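Local coordinates for protein aldo-keto reductase family 1 member C1 (PDB 1QWK) that probably reduces aldehydes and ketones with NADPH, in the manner of aldose reductase, at residues Y111-P116 against R136-V141; P130-W135 against I160-A165; Q175-L180 against S295-L300; P183-V188 against L254-A259. One frame throughout, in Å; residues are numbered along the deposited sequence.

Contact 1 of 4, residues Y111-P116 against R136-V141; sequences YLAHMP and RQFDAV
F138 turns its ring from helix 131-143 onto Y111, L112 and A113 of strand 110-113, joining a strand of the (beta/alpha)8 barrel to the helix that follows it. The short segments 111-113 of the strand and 136-141 of the helix run almost exactly antiparallel, 172° between their directions, and their axes come within 9.9 Å of each other.

Two aromatic rings make the first kind of contact. Y111 CG lies anti to the backbone N (chi1 -169°), which swings the phenol toward the helix and lets its CD2 meet F138 CE1 at 3.4 Å. The ring planes are 35° apart with centroids 5.4 Å apart, an oblique meeting that is neither a parallel stack nor a T. F138 meets the phenol along CG, CD2 and CE2. Aliphatic groups supply the second kind: V141, one turn further along the helix, brings CG2 to Y111 CD2 at 4.3 Å, and L92 and L96 of helix 92-103 also pack on the phenol.

The remainder is ring against backbone and methyl. F138 CE1 sits 3.6 Å from L112 C. L112 itself points its side chain the other way, to K81 and Q175 on the inner side of the barrel, so the strand separates this greasy outer layer from the region of the predicted active site. Just past the strand comes H114, a predicted substrate-binding residue. The far end of the F138 ring reaches A113 twice over, its CZ lying 3.4 Å from A113 N and 3.6 Å from A113 CB.

Contact 2 of 4, residues P130-W135 against I160-A165; sequences PVEDVW and ISRALA
R162 reaches across from helix 157-164 and grips E132 of helix 131-143 side-on, one nitrogen to each carboxylate oxygen. A bend of the R162 chain at chi3 turns the guanidinium onto its partner. The NE bond to E132 OE2 is nearly straight (168°) at 2.9 Å and lies in the guanidinium plane, though it meets the carboxylate from above its plane. NH2 donates to E132 OE1 at 2.8 Å on the syn side, in a more bent bond tilted out of the guanidinium plane. The two flat groups are thus twisted, their planes 56° apart. V131 CG2 presses over the centre of one guanidinium face, 3.5 Å from R162 CZ, and helps fix its rotation. NH2 has a second carboxylate in E309, which also accepts from V131 N at the start of the helix. With a leucine here, both E132 and E309 are likely to lose their positive partner, and the V131 methyl the flat group it lies on.

A water adds another link, donating to E132 OE2 and to R162 O. Deeper in, A163 lays CB over the five-membered ring of W135, 4.2 Å from its centroid, a CH-pi contact. The indole NE1 is meanwhile tied to T169 O. The short helical segments cross at -55°, and the whole is a pairing of two successive outer helices of the barrel, with strand 150-153 coming between them in the chain.

Contact 3 of 4, residues Q175-L180 against S295-L300; sequences QVELHL and SQRLFL
E177 OE1 accepts from the backbone N of F299, at 2.9 Å with an angle of 161°, and from a water that donates to it at 2.8 Å. The same water donates to F299 O and accepts from R297 NH1, so it carries the carboxylate's reach to an arginine whose charged nitrogens do not touch it directly. R297 pairs with E315 in a salt bridge and makes a cation-pi contact with F312, while its CG passes alongside OE1. The other oxygen, OE2, takes the N-H of L298, though the placing of that oxygen is less certain. With CG anti to N (chi1 179°) and the chain extended beyond it, E177 projects straight from the end of its strand toward the backbone of 297-299.

Strand 173-177 belongs to the TIM barrel, and 295-300 is part of the C-terminal loop that, in aldo-keto reductases, lies over the mouth of the barrel beside the substrate pocket. F299 agrees with such a position: it meets W24 and its side chain lies about 9 Å from those of Y52 and H114, predicted catalytic and substrate-binding residues.

Cutting E177 back to an alanine would take away the acceptor of the L298 and F299 N-H groups and probably allow the loop to shift. F299 turns its ring edge to the carboxylate, the planes almost perpendicular (87°), with CD2 3.6 Å from E177 OE1. L298 sets CD1 against the ring of H179.

Contact 4 of 4, residues P183-V188 against L254-A259; sequences PQHDHV and LDRGCA
Two successive bends in R256, chi2 -75° and chi3 -51°, fold its chain over so that the guanidinium comes down beside P183 and H185. The arginine sits where helix 245-255 gives way to the last strand of the (beta/alpha)8 barrel, and the contact joins the start of helix 185-193 to the end of helix 245-255. The turn out of helix 245-255 is a Schellman motif, with G257 at positive phi (96°); there a CB would run into the carbonyl O of the residue before.

P183 O is gripped end-on by both terminal nitrogens of R256, NH1 and NH2, each at 3.0 Å. The oxygen lies in the guanidinium plane, but the two donors meet it differently: NH1 comes in the carbonyl plane, on a lone pair, while NH2 stands above that plane. One carbonyl thus shares its bonding between two N-H groups, and Y252 OH adds a weak bond to NH1. NH2 also donates to a water at 3.0 Å.

An imidazole and a valine methyl close in on the rest. H185 lies across one face of the guanidinium, ND1 3.6 Å from R256 NH2 and offset toward the rim, while P183 CB lies over one face of the imidazole, near its rim. V188 reaches from the next turn of the helix, bringing its CG2 to within 3.6 Å of R256 NH2. The same methyl, whose other neighbours include L178, lies 4.3 Å from C258 SG.

All four contacts belong to one aldo-keto reductase barrel. Contacts 1 and 2 share helix 131-143, centres 10 Å apart, their segments alternating along the chain, and they touch where P116 O packs on V131 CG1. Contacts 3 and 4 come later, centres 11 Å apart; both segments of contact 4 fall between those of contact 3. Strand 173-177 and helix 185-193 are consecutive, and E177 O probably accepts a hydrogen bond from Q184 NE2. Across the pairs, centres are 22 to 23 Å apart, but L112 touches Q175 and I160 meets H187. Contact 3 alone brings in the C-terminal loop; contact 1 borders the predicted active site, and contact 4 lies away from it.

Contact 1 of 4, residues Y111-P116 against R136-V141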
loop_
_atom_site.group_PDB
_atom_site.type_symbol
_atom_site.label_atom_id
_atom_site.label_comp_id
_atom_site.label_asym_id
_atom_site.label_seq_id
_atom_site.Cartn_x
_atom_site.Cartn_y
_atom_site.Cartn_z
ATOM N N TYR A 111 9.845 -3.407 5.287
ATOM C CA TYR A 111 9.153 -4.583 5.807
ATOM C C TYR A 111 8.098 -4.114 6.796
ATOM O O TYR A 111 8.422 -3.438 7.774
ATOM C CB TYR A 111 10.140 -5.521 6.503
ATOM C CG TYR A 111 9.569 -6.879 6.828
ATOM C CD1 TYR A 111 8.883 -7.619 5.859
ATOM C CD2 TYR A 111 9.765 -7.456 8.080
ATOM C CE1 TYR A 111 8.416 -8.901 6.129
ATOM C CE2 TYR A 111 9.302 -8.738 8.358
ATOM C CZ TYR A 111 8.633 -9.454 7.382
ATOM O OH TYR A 111 8.209 -10.735 7.652
ATOM N N LEU A 112 6.843 -4.479 6.545
ATOM C CA LEU A 112 5.727 -4.043 7.387
ATOM C C LEU A 112 4.965 -5.144 8.096
ATOM O O LEU A 112 4.900 -6.271 7.615
ATOM C CB LEU A 112 4.704 -3.287 6.528
ATOM C CG LEU A 112 5.177 -2.204 5.553
ATOM C CD1 LEU A 112 3.993 -1.713 4.741
ATOM C CD2 LEU A 112 5.831 -1.071 6.319
ATOM N N ALA A 113 4.384 -4.813 9.244
ATOM C CA ALA A 113 3.527 -5.765 9.938
ATOM C C ALA A 113 2.227 -5.523 9.149
ATOM O O ALA A 113 1.706 -4.410 9.149
ATOM C CB ALA A 113 3.350 -5.354 11.407
ATOM N N HIS A 114 1.718 -6.544 8.464
ATOM C CA HIS A 114 0.517 -6.402 7.633
ATOM C C HIS A 114 -0.705 -6.011 8.451
ATOM O O HIS A 114 -1.621 -5.361 7.950
ATOM C CB HIS A 114 0.242 -7.718 6.906
ATOM C CG HIS A 114 -0.457 -7.570 5.591
ATOM N ND1 HIS A 114 -1.393 -6.589 5.342
ATOM C CD2 HIS A 114 -0.393 -8.322 4.467
ATOM C CE1 HIS A 114 -1.876 -6.743 4.121
ATOM N NE2 HIS A 114 -1.285 -7.788 3.569
ATOM N N MET A 115 -0.701 -6.422 9.712
ATOM C CA MET A 115 -1.784 -6.135 10.655
ATOM C C MET A 115 -1.144 -6.006 12.033
ATOM O O MET A 115 0.040 -6.288 12.206
ATOM C CB MET A 115 -2.781 -7.301 10.717
ATOM C CG MET A 115 -3.482 -7.656 9.410
ATOM S SD MET A 115 -4.799 -6.481 8.996
ATOM C CE MET A 115 -4.843 -6.666 7.202
ATOM N N PRO A 116 -1.918 -5.554 13.027
ATOM C CA PRO A 116 -1.388 -5.417 14.388
ATOM C C PRO A 116 -1.766 -6.632 15.243
ATOM O O PRO A 116 -1.258 -6.804 16.353
ATOM C CB PRO A 116 -2.067 -4.148 14.886
ATOM C CG PRO A 116 -3.422 -4.251 14.247
ATOM C CD PRO A 116 -3.106 -4.696 12.836
ATOM N N ARG A 136 9.196 -5.044 18.658
ATOM C CA ARG A 136 10.558 -5.398 19.038
ATOM C C ARG A 136 11.174 -6.340 17.998
ATOM O O ARG A 136 12.377 -6.282 17.739
ATOM C CB ARG A 136 10.589 -6.047 20.429
ATOM C CG ARG A 136 10.026 -5.167 21.539
ATOM C CD ARG A 136 10.361 -5.728 22.916
ATOM N NE ARG A 136 11.747 -5.447 23.265
ATOM C CZ ARG A 136 12.157 -4.334 23.868
ATOM N NH1 ARG A 136 11.284 -3.395 24.210
ATOM N NH2 ARG A 136 13.446 -4.143 24.098
ATOM N N GLN A 137 10.360 -7.200 17.389
ATOM C CA GLN A 137 10.895 -8.105 16.372
ATOM C C GLN A 137 11.276 -7.341 15.103
ATOM O O GLN A 137 12.231 -7.703 14.411
ATOM C CB GLN A 137 9.887 -9.205 16.025
ATOM C CG GLN A 137 9.564 -10.151 17.173
ATOM C CD GLN A 137 8.834 -11.388 16.704
ATOM O OE1 GLN A 137 9.425 -12.272 16.081
ATOM N NE2 GLN A 137 7.536 -11.448 16.977
ATOM N N PHE A 138 10.529 -6.285 14.797
ATOM C CA PHE A 138 10.825 -5.481 13.618
ATOM C C PHE A 138 12.116 -4.708 13.841
ATOM O O PHE A 138 12.933 -4.555 12.929
ATOM C CB PHE A 138 9.648 -4.544 13.306
ATOM C CG PHE A 138 8.561 -5.209 12.506
ATOM C CD1 PHE A 138 8.614 -5.215 11.112
ATOM C CD2 PHE A 138 7.549 -5.933 13.142
ATOM C CE1 PHE A 138 7.687 -5.933 10.364
ATOM C CE2 PHE A 138 6.619 -6.655 12.399
ATOM C CZ PHE A 138 6.688 -6.660 11.004
ATOM N N ASP A 139 12.300 -4.231 15.067
ATOM C CA ASP A 139 13.511 -3.502 15.429
ATOM C C ASP A 139 14.704 -4.429 15.181
ATOM O O ASP A 139 15.720 -4.013 14.625
ATOM C CB ASP A 139 13.448 -3.114 16.906
ATOM C CG ASP A 139 14.744 -2.491 17.413
ATOM O OD1 ASP A 139 15.091 -1.376 16.974
ATOM O OD2 ASP A 139 15.420 -3.128 18.250
ATOM N N ALA A 140 14.558 -5.691 15.580
ATOM C CA ALA A 140 15.615 -6.683 15.419
ATOM C C ALA A 140 15.981 -6.983 13.965
ATOM O O ALA A 140 17.162 -7.036 13.629
ATOM C CB ALA A 140 15.227 -7.977 16.133
ATOM N N VAL A 141 14.984 -7.191 13.108
ATOM C CA VAL A 141 15.274 -7.488 11.706
ATOM C C VAL A 141 15.892 -6.273 11.017
ATOM O O VAL A 141 16.721 -6.414 10.117
ATOM C CB VAL A 141 14.008 -7.973 10.941
ATOM C CG1 VAL A 141 13.487 -9.245 11.589
ATOM C CG2 VAL A 141 12.924 -6.896 10.928
#

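Contact 2 of 4, residues P130-W135 against I160-A165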
loop_
_atom_site.group_PDB
_atom_site.type_symbol
_atom_site.label_atom_id
_atom_site.label_comp_id
_atom_site.label_asym_id
_atom_site.label_seq_id
_atom_site.Cartn_x
_atom_site.Cartn_y
_atom_site.Cartn_z
ATOM N N PRO A 130 1.054 -8.237 22.470
ATOM C CA PRO A 130 0.957 -6.777 22.360
ATOM C C PRO A 130 1.794 -6.214 21.217
ATOM O O PRO A 130 2.839 -6.767 20.875
ATOM C CB PRO A 130 1.433 -6.295 23.732
ATOM C CG PRO A 130 2.404 -7.360 24.144
ATOM C CD PRO A 130 1.690 -8.629 23.742
ATOM N N VAL A 131 1.330 -5.119 20.623
ATOM C CA VAL A 131 2.057 -4.515 19.511
ATOM C C VAL A 131 3.481 -4.152 19.918
ATOM O O VAL A 131 4.365 -4.045 19.066
ATOM C CB VAL A 131 1.334 -3.251 18.953
ATOM C CG1 VAL A 131 0.022 -3.651 18.290
ATOM C CG2 VAL A 131 1.088 -2.247 20.059
ATOM N N GLU A 132 3.710 -3.965 21.216
ATOM C CA GLU A 132 5.053 -3.639 21.677
ATOM C C GLU A 132 5.983 -4.822 21.413
ATOM O O GLU A 132 7.121 -4.638 20.982
ATOM C CB GLU A 132 5.058 -3.293 23.171
ATOM C CG GLU A 132 4.421 -1.947 23.493
ATOM C CD GLU A 132 2.966 -2.063 23.890
ATOM O OE1 GLU A 132 2.339 -3.102 23.578
ATOM O OE2 GLU A 132 2.447 -1.106 24.508
ATOM N N ASP A 133 5.496 -6.034 21.662
ATOM C CA ASP A 133 6.301 -7.229 21.435
ATOM C C ASP A 133 6.508 -7.465 19.947
ATOM O O ASP A 133 7.569 -7.934 19.519
ATOM C CB ASP A 133 5.642 -8.454 22.078
ATOM C CG ASP A 133 5.695 -8.412 23.596
ATOM O OD1 ASP A 133 6.567 -7.698 24.145
ATOM O OD2 ASP A 133 4.883 -9.106 24.242
ATOM N N VAL A 134 5.490 -7.135 19.159
ATOM C CA VAL A 134 5.565 -7.288 17.711
ATOM C C VAL A 134 6.619 -6.327 17.177
ATOM O O VAL A 134 7.489 -6.708 16.386
ATOM C CB VAL A 134 4.210 -6.960 17.031
ATOM C CG1 VAL A 134 4.362 -6.992 15.507
ATOM C CG2 VAL A 134 3.157 -7.959 17.467
ATOM N N TRP A 135 6.558 -5.074 17.614
ATOM C CA TRP A 135 7.527 -4.103 17.128
ATOM C C TRP A 135 8.977 -4.443 17.492
ATOM O O TRP A 135 9.894 -4.159 16.719
ATOM C CB TRP A 135 7.190 -2.697 17.621
ATOM C CG TRP A 135 7.986 -1.669 16.902
ATOM C CD1 TRP A 135 8.921 -0.836 17.432
ATOM C CD2 TRP A 135 7.982 -1.429 15.489
ATOM N NE1 TRP A 135 9.511 -0.093 16.436
ATOM C CE2 TRP A 135 8.953 -0.437 15.233
ATOM C CE3 TRP A 135 7.254 -1.963 14.412
ATOM C CZ2 TRP A 135 9.218 0.039 13.943
ATOM C CZ3 TRP A 135 7.518 -1.490 13.127
ATOM C CH2 TRP A 135 8.493 -0.500 12.907
ATOM N N ILE A 160 0.518 2.686 17.182
ATOM C CA ILE A 160 1.780 3.218 16.687
ATOM C C ILE A 160 2.503 3.959 17.813
ATOM O O ILE A 160 3.719 3.827 17.970
ATOM C CB ILE A 160 1.564 4.158 15.485
ATOM C CG1 ILE A 160 1.029 3.342 14.306
ATOM C CG2 ILE A 160 2.877 4.851 15.114
ATOM C CD1 ILE A 160 0.678 4.165 13.073
ATOM N N SER A 161 1.757 4.729 18.604
ATOM C CA SER A 161 2.354 5.464 19.718
ATOM C C SER A 161 2.996 4.502 20.718
ATOM O O SER A 161 4.061 4.785 21.261
ATOM C CB SER A 161 1.298 6.309 20.440
ATOM O OG SER A 161 0.819 7.348 19.613
ATOM N N ARG A 162 2.341 3.371 20.963
ATOM C CA ARG A 162 2.873 2.388 21.899
ATOM C C ARG A 162 4.180 1.804 21.373
ATOM O O ARG A 162 5.090 1.500 22.147
ATOM C CB ARG A 162 1.846 1.283 22.145
ATOM C CG ARG A 162 0.670 1.731 23.010
ATOM C CD ARG A 162 -0.506 0.772 22.896
ATOM N NE ARG A 162 -0.157 -0.600 23.244
ATOM C CZ ARG A 162 -0.865 -1.660 22.873
ATOM N NH1 ARG A 162 -1.962 -1.500 22.141
ATOM N NH2 ARG A 162 -0.470 -2.880 23.218
ATOM N N ALA A 163 4.278 1.657 20.055
ATOM C CA ALA A 163 5.495 1.123 19.446
ATOM C C ALA A 163 6.613 2.160 19.538
ATOM O O ALA A 163 7.756 1.825 19.861
ATOM C CB ALA A 163 5.236 0.756 17.986
ATOM N N LEU A 164 6.283 3.419 19.265
ATOM C CA LEU A 164 7.272 4.497 19.314
ATOM C C LEU A 164 7.838 4.708 20.709
ATOM O O LEU A 164 9.032 4.962 20.871
ATOM C CB LEU A 164 6.649 5.809 18.831
ATOM C CG LEU A 164 6.234 5.894 17.362
ATOM C CD1 LEU A 164 5.546 7.222 17.110
ATOM C CD2 LEU A 164 7.465 5.748 16.473
ATOM N N ALA A 165 6.971 4.595 21.711
ATOM C CA ALA A 165 7.350 4.795 23.105
ATOM C C ALA A 165 8.442 3.852 23.601
ATOM O O ALA A 165 9.097 4.138 24.599
ATOM C CB ALA A 165 6.115 4.665 23.993
HETATM O O HOH W 1 4.379 1.288 24.802
#

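Contact 3 of 4, residues Q175-L180 against S295-L300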
loop_
_atom_site.group_PDB
_atom_site.type_symbol
_atom_site.label_atom_id
_atom_site.label_comp_id
_atom_site.label_asym_id
_atom_site.label_seq_id
_atom_site.Cartn_x
_atom_site.Cartn_y
_atom_site.Cartn_z
ATOM N N GLN A 175 1.066 2.072 6.268
ATOM C CA GLN A 175 0.287 1.842 5.061
ATOM C C GLN A 175 -1.154 1.582 5.455
ATOM O O GLN A 175 -1.451 0.623 6.171
ATOM C CB GLN A 175 0.834 0.646 4.274
ATOM C CG GLN A 175 0.122 0.435 2.945
ATOM C CD GLN A 175 0.713 -0.690 2.113
ATOM O OE1 GLN A 175 1.924 -0.734 1.862
ATOM N NE2 GLN A 175 -0.144 -1.592 1.659
ATOM N N VAL A 176 -2.054 2.444 4.992
ATOM C CA VAL A 176 -3.466 2.308 5.324
ATOM C C VAL A 176 -4.372 2.635 4.144
ATOM O O VAL A 176 -3.930 3.171 3.127
ATOM C CB VAL A 176 -3.858 3.264 6.478
ATOM C CG1 VAL A 176 -3.071 2.931 7.737
ATOM C CG2 VAL A 176 -3.610 4.714 6.063
ATOM N N GLU A 177 -5.646 2.289 4.290
ATOM C CA GLU A 177 -6.640 2.589 3.273
ATOM C C GLU A 177 -6.766 4.107 3.277
ATOM O O GLU A 177 -6.974 4.708 4.327
ATOM C CB GLU A 177 -7.993 1.977 3.642
ATOM C CG GLU A 177 -9.084 2.281 2.625
ATOM C CD GLU A 177 -10.466 1.839 3.081
ATOM O OE1 GLU A 177 -10.552 0.992 3.996
ATOM O OE2 GLU A 177 -11.463 2.334 2.503
ATOM N N LEU A 178 -6.628 4.729 2.112
ATOM C CA LEU A 178 -6.744 6.175 2.029
ATOM C C LEU A 178 -7.116 6.595 0.617
ATOM O O LEU A 178 -6.413 6.295 -0.345
ATOM C CB LEU A 178 -5.431 6.855 2.448
ATOM C CG LEU A 178 -5.470 8.374 2.684
ATOM C CD1 LEU A 178 -4.302 8.779 3.574
ATOM C CD2 LEU A 178 -5.435 9.130 1.356
ATOM N N HIS A 179 -8.247 7.278 0.505
ATOM C CA HIS A 179 -8.734 7.772 -0.774
ATOM C C HIS A 179 -9.690 8.919 -0.483
ATOM O O HIS A 179 -9.989 9.190 0.678
ATOM C CB HIS A 179 -9.418 6.660 -1.591
ATOM C CG HIS A 179 -10.422 5.854 -0.824
ATOM N ND1 HIS A 179 -10.059 4.881 0.081
ATOM C CD2 HIS A 179 -11.776 5.850 -0.856
ATOM C CE1 HIS A 179 -11.146 4.308 0.570
ATOM N NE2 HIS A 179 -12.201 4.878 0.016
ATOM N N LEU A 180 -10.151 9.607 -1.521
ATOM C CA LEU A 180 -11.034 10.754 -1.321
ATOM C C LEU A 180 -12.210 10.496 -0.392
ATOM O O LEU A 180 -12.515 11.324 0.472
ATOM C CB LEU A 180 -11.559 11.267 -2.660
ATOM C CG LEU A 180 -12.418 12.538 -2.565
ATOM C CD1 LEU A 180 -11.623 13.659 -1.902
ATOM C CD2 LEU A 180 -12.859 12.945 -3.962
ATOM N N SER A 295 -17.245 9.814 3.713
ATOM C CA SER A 295 -16.185 9.097 4.406
ATOM C C SER A 295 -16.704 7.766 4.925
ATOM O O SER A 295 -17.617 7.718 5.750
ATOM C CB SER A 295 -15.652 9.928 5.572
ATOM O OG SER A 295 -14.662 9.215 6.291
ATOM N N GLN A 296 -16.116 6.681 4.435
ATOM C CA GLN A 296 -16.525 5.351 4.858
ATOM C C GLN A 296 -15.422 4.348 4.570
ATOM O O GLN A 296 -14.938 4.250 3.443
ATOM C CB GLN A 296 -17.803 4.935 4.124
ATOM C CG GLN A 296 -18.473 3.704 4.712
ATOM C CD GLN A 296 -19.709 3.288 3.940
ATOM O OE1 GLN A 296 -20.603 4.099 3.688
ATOM N NE2 GLN A 296 -19.772 2.015 3.568
ATOM N N ARG A 297 -15.028 3.609 5.598
ATOM C CA ARG A 297 -13.983 2.602 5.461
ATOM C C ARG A 297 -14.490 1.436 4.608
ATOM O O ARG A 297 -15.524 0.841 4.910
ATOM C CB ARG A 297 -13.575 2.101 6.848
ATOM C CG ARG A 297 -12.379 1.171 6.855
ATOM C CD ARG A 297 -12.173 0.571 8.233
ATOM N NE ARG A 297 -11.867 1.559 9.264
ATOM C CZ ARG A 297 -10.694 2.171 9.401
ATOM N NH1 ARG A 297 -9.700 1.909 8.563
ATOM N NH2 ARG A 297 -10.496 3.019 10.406
ATOM N N LEU A 298 -13.761 1.113 3.542
ATOM C CA LEU A 298 -14.141 0.024 2.641
ATOM C C LEU A 298 -13.554 -1.317 3.059
ATOM O O LEU A 298 -14.146 -2.370 2.821
ATOM C CB LEU A 298 -13.684 0.330 1.212
ATOM C CG LEU A 298 -14.237 1.595 0.548
ATOM C CD1 LEU A 298 -13.665 1.738 -0.859
ATOM C CD2 LEU A 298 -15.754 1.518 0.505
ATOM N N PHE A 299 -12.375 -1.274 3.662
ATOM C CA PHE A 299 -11.697 -2.486 4.107
ATOM C C PHE A 299 -11.747 -2.586 5.625
ATOM O O PHE A 299 -10.890 -2.056 6.333
ATOM C CB PHE A 299 -10.255 -2.464 3.606
ATOM C CG PHE A 299 -10.141 -2.572 2.113
ATOM C CD1 PHE A 299 -10.041 -3.815 1.500
ATOM C CD2 PHE A 299 -10.172 -1.435 1.314
ATOM C CE1 PHE A 299 -9.969 -3.928 0.110
ATOM C CE2 PHE A 299 -10.101 -1.535 -0.078
ATOM C CZ PHE A 299 -10.000 -2.784 -0.679
ATOM N N LEU A 300 -12.761 -3.286 6.114
ATOM C CA LEU A 300 -12.978 -3.446 7.542
ATOM C C LEU A 300 -12.038 -4.427 8.242
ATOM O O LEU A 300 -11.932 -4.402 9.467
ATOM C CB LEU A 300 -14.429 -3.876 7.780
ATOM C CG LEU A 300 -15.487 -3.017 7.078
ATOM C CD1 LEU A 300 -16.869 -3.588 7.349
ATOM C CD2 LEU A 300 -15.392 -1.583 7.564
HETATM O O HOH W 2 -9.192 0.164 6.256
#

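Contact 4 of 4, residues P183-V188 against L254-A259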
loop_
_atom_site.group_PDB
_atom_site.type_symbol
_atom_site.label_atom_id
_atom_site.label_comp_id
_atom_site.label_asym_id
_atom_site.label_seq_id
_atom_site.Cartn_x
_atom_site.Cartn_y
_atom_site.Cartn_z
ATOM N N PRO A 183 -10.553 9.976 3.648
ATOM C CA PRO A 183 -9.406 10.876 3.803
ATOM C C PRO A 183 -8.370 10.589 4.875
ATOM O O PRO A 183 -7.201 10.936 4.708
ATOM C CB PRO A 183 -10.059 12.241 4.030
ATOM C CG PRO A 183 -11.375 12.124 3.409
ATOM C CD PRO A 183 -11.808 10.737 3.790
ATOM N N GLN A 184 -8.796 9.993 5.984
ATOM C CA GLN A 184 -7.882 9.695 7.081
ATOM C C GLN A 184 -7.099 10.945 7.514
ATOM O O GLN A 184 -5.879 10.897 7.687
ATOM C CB GLN A 184 -6.912 8.588 6.655
ATOM C CG GLN A 184 -7.596 7.251 6.375
ATOM C CD GLN A 184 -7.397 6.240 7.490
ATOM O OE1 GLN A 184 -7.572 6.549 8.671
ATOM N NE2 GLN A 184 -7.043 5.017 7.118
ATOM N N HIS A 185 -7.798 12.063 7.690
ATOM C CA HIS A 185 -7.140 13.300 8.102
ATOM C C HIS A 185 -6.402 13.141 9.429
ATOM O O HIS A 185 -5.262 13.584 9.572
ATOM C CB HIS A 185 -8.158 14.438 8.227
ATOM C CG HIS A 185 -8.775 14.840 6.925
ATOM N ND1 HIS A 185 -8.047 15.396 5.896
ATOM C CD2 HIS A 185 -10.050 14.752 6.479
ATOM C CE1 HIS A 185 -8.847 15.630 4.871
ATOM N NE2 HIS A 185 -10.067 15.249 5.199
ATOM N N ASP A 186 -7.055 12.503 10.394
ATOM C CA ASP A 186 -6.467 12.297 11.715
ATOM C C ASP A 186 -5.192 11.456 11.667
ATOM O O ASP A 186 -4.190 11.804 12.290
ATOM C CB ASP A 186 -7.486 11.631 12.644
ATOM C CG ASP A 186 -7.000 11.546 14.080
ATOM O OD1 ASP A 186 -6.764 12.609 14.694
ATOM O OD2 ASP A 186 -6.851 10.419 14.596
ATOM N N HIS A 187 -5.228 10.351 10.929
ATOM C CA HIS A 187 -4.056 9.483 10.845
ATOM C C HIS A 187 -2.876 10.173 10.171
ATOM O O HIS A 187 -1.749 10.106 10.664
ATOM C CB HIS A 187 -4.390 8.192 10.094
ATOM C CG HIS A 187 -3.269 7.197 10.079
ATOM N ND1 HIS A 187 -2.794 6.596 11.224
ATOM C CD2 HIS A 187 -2.540 6.689 9.057
ATOM C CE1 HIS A 187 -1.821 5.757 10.908
ATOM N NE2 HIS A 187 -1.649 5.795 9.598
ATOM N N VAL A 188 -3.135 10.842 9.050
ATOM C CA VAL A 188 -2.072 11.534 8.327
ATOM C C VAL A 188 -1.451 12.627 9.192
ATOM O O VAL A 188 -0.234 12.783 9.219
ATOM C CB VAL A 188 -2.602 12.140 7.002
ATOM C CG1 VAL A 188 -1.502 12.938 6.305
ATOM C CG2 VAL A 188 -3.092 11.028 6.092
ATOM N N LEU A 254 -1.356 12.075 -3.502
ATOM C CA LEU A 254 0.030 12.534 -3.544
ATOM C C LEU A 254 0.172 13.914 -2.917
ATOM O O LEU A 254 1.078 14.154 -2.122
ATOM C CB LEU A 254 0.536 12.576 -4.986
ATOM C CG LEU A 254 0.884 11.226 -5.610
ATOM C CD1 LEU A 254 1.184 11.399 -7.091
ATOM C CD2 LEU A 254 2.092 10.632 -4.884
ATOM N N ASP A 255 -0.730 14.822 -3.268
ATOM C CA ASP A 255 -0.641 16.160 -2.725
ATOM C C ASP A 255 -1.104 16.279 -1.274
ATOM O O ASP A 255 -0.951 17.333 -0.647
ATOM C CB ASP A 255 -1.345 17.148 -3.658
ATOM C CG ASP A 255 -0.547 17.382 -4.935
ATOM O OD1 ASP A 255 0.698 17.403 -4.841
ATOM O OD2 ASP A 255 -1.134 17.544 -6.024
ATOM N N ARG A 256 -1.650 15.189 -0.738
ATOM C CA ARG A 256 -2.063 15.136 0.669
ATOM C C ARG A 256 -0.776 14.793 1.438
ATOM O O ARG A 256 -0.736 14.837 2.671
ATOM C CB ARG A 256 -3.098 14.022 0.908
ATOM C CG ARG A 256 -4.557 14.341 0.542
ATOM C CD ARG A 256 -5.231 15.260 1.565
ATOM N NE ARG A 256 -5.079 14.766 2.936
ATOM C CZ ARG A 256 -5.671 13.679 3.425
ATOM N NH1 ARG A 256 -6.478 12.948 2.667
ATOM N NH2 ARG A 256 -5.434 13.307 4.675
ATOM N N GLY A 257 0.267 14.435 0.686
ATOM C CA GLY A 257 1.554 14.098 1.275
ATOM C C GLY A 257 1.770 12.612 1.481
ATOM O O GLY A 257 2.534 12.212 2.361
ATOM N N CYS A 258 1.118 11.790 0.664
ATOM C CA CYS A 258 1.238 10.339 0.792
ATOM C C CYS A 258 1.847 9.671 -0.428
ATOM O O CYS A 258 1.900 10.252 -1.510
ATOM C CB CYS A 258 -0.139 9.705 1.005
ATOM S SG CYS A 258 -1.097 10.364 2.371
ATOM N N ALA A 259 2.316 8.444 -0.236
ATOM C CA ALA A 259 2.835 7.656 -1.342
ATOM C C ALA A 259 1.583 6.881 -1.760
ATOM O O ALA A 259 0.651 6.737 -0.959
ATOM C CB ALA A 259 3.923 6.701 -0.868
HETATM O O HOH W 3 -4.260 15.177 6.775
#